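RAP1B (Serratia marcescens, PDB 4AX2) is a self-resistance (immunity) protein that probably protects the bacterium from an amidase toxin delivered by its own type VI secretion system. Local coordinates at residues 32-37 against 131-136; 38-43 against 62-67. All coordinates share one frame; numbering follows the deposited sequence.

How the interactions relate
Both contacts use helix 33-49. Interaction 1 lies at the surface, where the first turn of that helix meets the loop between helix 118-126 and helix 136-140; interaction 2 is buried near the chain centre, partly against the second subunit, where the next turns pack against helix 55-67. Their centres are about 14 Å apart, and they touch where Val36 CG1 comes within 3.8 Å of Met67 O. The chemistry follows the place: at the helix start, backbone N-H groups are met by loop carbonyls and a tyrosine ring lies against the loop, whereas the buried helix pair meets through small and apolar side chains, the hydroxyls of Ser43 and Thr63 each bonded within their own helix.

Interaction 1 (32-37 against 131-136); sequences PYHQVV and NPDRTW. With EDO (1,2-ethanediol), chain D; EDO (1,2-ethanediol), chain E.
Tyr33 has CG anti to its carbonyl carbon (chi1 -67°), which lays the ring along the loop 131-136, and His34 differs, with CG between N and C (chi1 60°), which brings the imidazole edge beside Pro132 O and its CD2 close to Asp133. The Tyr33 ring takes Arg134 O over one face, near the rim, 3.2 Å above the plane, with Thr135 CA farther along on that same face. Beyond it, Tyr33 CE1 rests 4.1 Å from Trp136 CB, while the hydroxyl is hydrogen-bonded to Asp139, which also forms a salt bridge with Arg134.

Arg134 O does double duty, for Tyr33 N donates to it at 2.9 Å. A second bond, 3.1 Å long, runs from His34 N to Pro132 O. These bonds use N-H groups of the first turn of helix 33-49, which have no earlier helical carbonyl to pair with, and Pro32 stands at the N-cap. The loop that meets them opens with a type I beta turn, Asn131 to Arg134, and leads into helix 136-140, whose N-cap is Thr135, its OG1 hydrogen-bonded to the backbone N of Gln138. An Asx turn braces the beta turn: Asp133 N reaches Asn131 OD1 at 2.9 Å, from above the amide plane.

On the histidine side, Asp133 OD1 comes 3.2 Å from His34 CD2, with carboxylate and imidazole planes 66° apart; this is proximity without a hydrogen bond. The other carboxylate oxygen, Asp133 OD2, accepts from O1 of an ethanediol, probably from the crystallisation liquor, at 2.8 Å.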
# COMPACT_ATOMS: atom_id res chain seq x y z
N PRO A 32 7.59 4.93 12.61
CA PRO A 32 7.55 4.08 13.80
C PRO A 32 7.58 2.62 13.38
O PRO A 32 6.98 2.26 12.36
CB PRO A 32 6.21 4.44 14.43
CG PRO A 32 5.38 4.93 13.31
CD PRO A 32 6.33 5.66 12.40
N TYR A 33 8.27 1.79 14.17
CA TYR A 33 8.44 0.39 13.84
C TYR A 33 7.13 -0.37 13.52
O TYR A 33 7.13 -1.22 12.64
CB TYR A 33 9.18 -0.35 14.95
CG TYR A 33 10.64 0.05 15.15
CD1 TYR A 33 11.50 0.26 14.07
CD2 TYR A 33 11.17 0.19 16.43
CE1 TYR A 33 12.84 0.58 14.25
CE2 TYR A 33 12.50 0.53 16.63
CZ TYR A 33 13.33 0.72 15.55
OH TYR A 33 14.65 1.03 15.76
N HIS A 34 6.04 -0.07 14.24
CA HIS A 34 4.79 -0.76 13.97
C HIS A 34 4.34 -0.52 12.54
O HIS A 34 3.84 -1.43 11.90
CB HIS A 34 3.68 -0.40 14.99
CG HIS A 34 3.30 1.07 15.04
ND1 HIS A 34 2.39 1.62 14.21
CD2 HIS A 34 3.71 2.09 15.90
CE1 HIS A 34 2.23 2.92 14.50
NE2 HIS A 34 3.03 3.21 15.55
N GLN A 35 4.58 0.68 12.02
CA GLN A 35 4.30 0.96 10.61
C GLN A 35 5.15 0.15 9.65
O GLN A 35 4.66 -0.31 8.62
CB GLN A 35 4.42 2.45 10.31
CG GLN A 35 3.95 2.82 8.91
CD GLN A 35 2.45 2.59 8.68
OE1 GLN A 35 1.63 2.97 9.51
NE2 GLN A 35 2.10 1.96 7.56
N VAL A 36 6.44 -0.05 9.97
CA VAL A 36 7.31 -0.86 9.12
C VAL A 36 6.78 -2.27 8.97
O VAL A 36 6.85 -2.85 7.88
CB VAL A 36 8.75 -0.92 9.65
CG1 VAL A 36 9.63 -1.72 8.69
CG2 VAL A 36 9.29 0.50 9.85
N VAL A 37 6.24 -2.84 10.05
CA VAL A 37 5.64 -4.16 10.00
C VAL A 37 4.48 -4.16 9.00
O VAL A 37 4.32 -5.11 8.25
CB VAL A 37 5.14 -4.59 11.38
CG1 VAL A 37 4.38 -5.91 11.26
CG2 VAL A 37 6.30 -4.70 12.38
N ASN A 131 9.81 -0.54 22.47
CA ASN A 131 8.72 0.39 22.18
C ASN A 131 8.43 0.38 20.69
O ASN A 131 9.30 0.74 19.90
CB ASN A 131 9.14 1.81 22.59
CG ASN A 131 8.02 2.82 22.48
OD1 ASN A 131 7.01 2.61 21.80
ND2 ASN A 131 8.19 3.95 23.17
N PRO A 132 7.21 -0.00 20.29
CA PRO A 132 6.96 -0.06 18.85
C PRO A 132 6.79 1.30 18.18
O PRO A 132 6.67 1.34 16.95
CB PRO A 132 5.66 -0.86 18.76
CG PRO A 132 4.95 -0.56 20.02
CD PRO A 132 6.03 -0.45 21.07
N ASP A 133 6.76 2.39 18.95
CA ASP A 133 6.66 3.74 18.38
C ASP A 133 8.03 4.39 18.06
O ASP A 133 8.07 5.48 17.50
CB ASP A 133 5.89 4.68 19.31
CG ASP A 133 4.43 4.27 19.50
OD1 ASP A 133 3.96 3.31 18.86
OD2 ASP A 133 3.75 4.91 20.35
N ARG A 134 9.13 3.75 18.42
CA ARG A 134 10.44 4.29 18.07
C ARG A 134 10.70 4.04 16.59
O ARG A 134 10.00 3.23 15.95
CB ARG A 134 11.53 3.71 18.96
CG ARG A 134 11.44 4.31 20.37
CD ARG A 134 12.47 3.75 21.33
NE ARG A 134 13.84 4.11 20.97
CZ ARG A 134 14.47 5.22 21.34
NH1 ARG A 134 13.87 6.15 22.09
NH2 ARG A 134 15.72 5.40 20.94
N THR A 135 11.70 4.74 16.04
CA THR A 135 12.06 4.61 14.64
C THR A 135 13.48 4.12 14.49
O THR A 135 14.28 4.21 15.43
CB THR A 135 11.94 5.97 13.92
OG1 THR A 135 13.03 6.82 14.31
CG2 THR A 135 10.60 6.66 14.24
N TRP A 136 13.81 3.61 13.30
CA TRP A 136 15.18 3.18 13.05
C TRP A 136 16.16 4.30 13.24
O TRP A 136 17.23 4.12 13.83
CB TRP A 136 15.32 2.59 11.64
CG TRP A 136 16.64 1.92 11.44
CD1 TRP A 136 16.98 0.60 11.67
CD2 TRP A 136 17.88 2.56 11.01
NE1 TRP A 136 18.30 0.37 11.38
CE2 TRP A 136 18.89 1.52 10.98
CE3 TRP A 136 18.22 3.84 10.62
CZ2 TRP A 136 20.19 1.77 10.59
CZ3 TRP A 136 19.54 4.09 10.24
CH2 TRP A 136 20.50 3.08 10.22
C1 EDO D . 10.73 4.20 25.08
O1 EDO D . 11.75 3.19 25.22
C2 EDO D . 11.37 5.57 24.88
O2 EDO D . 10.95 6.13 23.64
C1 EDO E . -0.01 5.26 19.45
O1 EDO E . 0.96 4.43 20.09
C2 EDO E . 0.72 6.22 18.52
O2 EDO E . 0.63 5.72 17.19

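Interaction 2 (38-43 against 62-67); sequences KELALS and RTANAM. With EDO (1,2-ethanediol), chain H.
Two consecutive helices of this all-helical protein, 33-49 and 55-67, form an antiparallel hairpin, and 38-43 against 62-67 is part of its buried seam. The short segments lie 8.0 Å apart between axes at 160°, a close approach consistent with the small Ala64 and Ser43 meeting there; Ala64 CA is 4.3 Å from Leu40 CA. Ala64 CB sits 3.7 Å from Ser43 CB and slightly nearer Leu40 O, while Leu40 CG leans over Ala64 O at 3.5 Å. Met67, its chain bent at chi2 (-63°), runs alongside helix 33-49: its CB lies 4.0 Å from Leu40 CB, and its terminal CE ends 3.8 Å from Glu39 CB. The Glu39 carboxylate leaves this seam and is hydrogen-bonded to Gln35 and Tyr115 of its own chain and to His116 of the second subunit.

Ser43 OG meets Thr63 CG2 at 3.6 Å, but its hydrogen bond goes back to Glu39 O at 2.9 Å. That carbonyl also accepts from Ser43 N, the two donors approaching from opposite faces of its plane. With the hydroxyls of Ser43 and Thr63 both bonded inside their own helices (Thr63 to Asp59 O), the two segments are held by close apolar packing rather than by polar bonds.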
# COMPACT_ATOMS: atom_id res chain seq x y z
N LYS A 38 3.68 -3.10 9.01
CA LYS A 38 2.54 -3.00 8.06
C LYS A 38 3.02 -2.91 6.61
O LYS A 38 2.41 -3.50 5.74
CB LYS A 38 1.61 -1.84 8.39
CG LYS A 38 0.99 -1.95 9.78
CD LYS A 38 -0.42 -1.39 9.86
CE LYS A 38 -0.50 0.12 9.61
NZ LYS A 38 -1.92 0.64 9.49
N GLU A 39 4.13 -2.20 6.38
CA GLU A 39 4.71 -2.13 5.04
C GLU A 39 5.14 -3.53 4.59
O GLU A 39 4.96 -3.89 3.42
CB GLU A 39 5.93 -1.22 4.98
CG GLU A 39 5.73 0.19 5.51
CD GLU A 39 4.65 0.96 4.78
OE1 GLU A 39 4.91 1.35 3.62
OE2 GLU A 39 3.59 1.23 5.39
N LEU A 40 5.74 -4.29 5.50
CA LEU A 40 6.14 -5.66 5.18
C LEU A 40 4.90 -6.49 4.82
O LEU A 40 4.88 -7.19 3.79
CB LEU A 40 6.89 -6.30 6.36
CG LEU A 40 7.37 -7.75 6.21
CD1 LEU A 40 8.52 -8.00 7.17
CD2 LEU A 40 6.25 -8.76 6.46
N ALA A 41 3.88 -6.39 5.66
CA ALA A 41 2.65 -7.16 5.46
C ALA A 41 1.97 -6.83 4.14
O ALA A 41 1.57 -7.73 3.41
CB ALA A 41 1.68 -6.95 6.63
N LEU A 42 1.84 -5.55 3.83
CA LEU A 42 1.26 -5.11 2.54
C LEU A 42 2.07 -5.65 1.36
O LEU A 42 1.52 -6.23 0.42
CB LEU A 42 1.20 -3.57 2.53
CG LEU A 42 0.73 -2.92 1.22
CD1 LEU A 42 -0.61 -3.49 0.74
CD2 LEU A 42 0.64 -1.42 1.38
N SER A 43 3.39 -5.45 1.40
CA SER A 43 4.25 -5.86 0.30
C SER A 43 4.16 -7.37 0.07
O SER A 43 4.07 -7.83 -1.06
CB SER A 43 5.72 -5.46 0.56
OG SER A 43 5.86 -4.06 0.71
N ARG A 62 10.75 -9.35 -2.26
CA ARG A 62 12.04 -8.83 -1.84
C ARG A 62 11.91 -7.53 -1.07
O ARG A 62 12.67 -7.28 -0.13
CB ARG A 62 12.95 -8.66 -3.07
CG ARG A 62 13.41 -10.00 -3.64
CD ARG A 62 14.09 -9.83 -4.99
NE ARG A 62 14.79 -11.05 -5.39
CZ ARG A 62 15.29 -11.29 -6.61
NH1 ARG A 62 15.17 -10.40 -7.59
NH2 ARG A 62 15.91 -12.44 -6.84
N THR A 63 10.98 -6.68 -1.49
CA THR A 63 10.69 -5.43 -0.74
C THR A 63 10.21 -5.75 0.69
O THR A 63 10.67 -5.16 1.67
CB THR A 63 9.62 -4.61 -1.47
OG1 THR A 63 10.12 -4.23 -2.76
CG2 THR A 63 9.17 -3.37 -0.65
N ALA A 64 9.27 -6.70 0.80
CA ALA A 64 8.79 -7.15 2.11
C ALA A 64 9.94 -7.64 2.97
O ALA A 64 10.13 -7.19 4.11
CB ALA A 64 7.74 -8.25 1.95
N ASN A 65 10.74 -8.55 2.41
CA ASN A 65 11.83 -9.15 3.17
C ASN A 65 12.85 -8.10 3.63
O ASN A 65 13.36 -8.18 4.75
CB ASN A 65 12.50 -10.27 2.38
CG ASN A 65 11.59 -11.48 2.22
OD1 ASN A 65 10.68 -11.70 3.04
ND2 ASN A 65 11.81 -12.27 1.15
N ALA A 66 13.11 -7.14 2.77
CA ALA A 66 14.09 -6.09 3.03
C ALA A 66 13.66 -5.20 4.20
O ALA A 66 14.52 -4.60 4.86
CB ALA A 66 14.33 -5.25 1.76
N MET A 67 12.36 -5.12 4.47
CA MET A 67 11.85 -4.29 5.58
C MET A 67 12.42 -4.74 6.92
O MET A 67 12.57 -3.93 7.84
CB MET A 67 10.32 -4.32 5.69
CG MET A 67 9.53 -3.75 4.50
SD MET A 67 9.90 -2.00 4.29
CE MET A 67 8.98 -1.64 2.78
C1 EDO H . 16.41 -12.68 -2.71
O1 EDO H . 17.41 -11.69 -2.46
C2 EDO H . 16.97 -13.76 -3.65
O2 EDO H . 15.90 -14.46 -4.31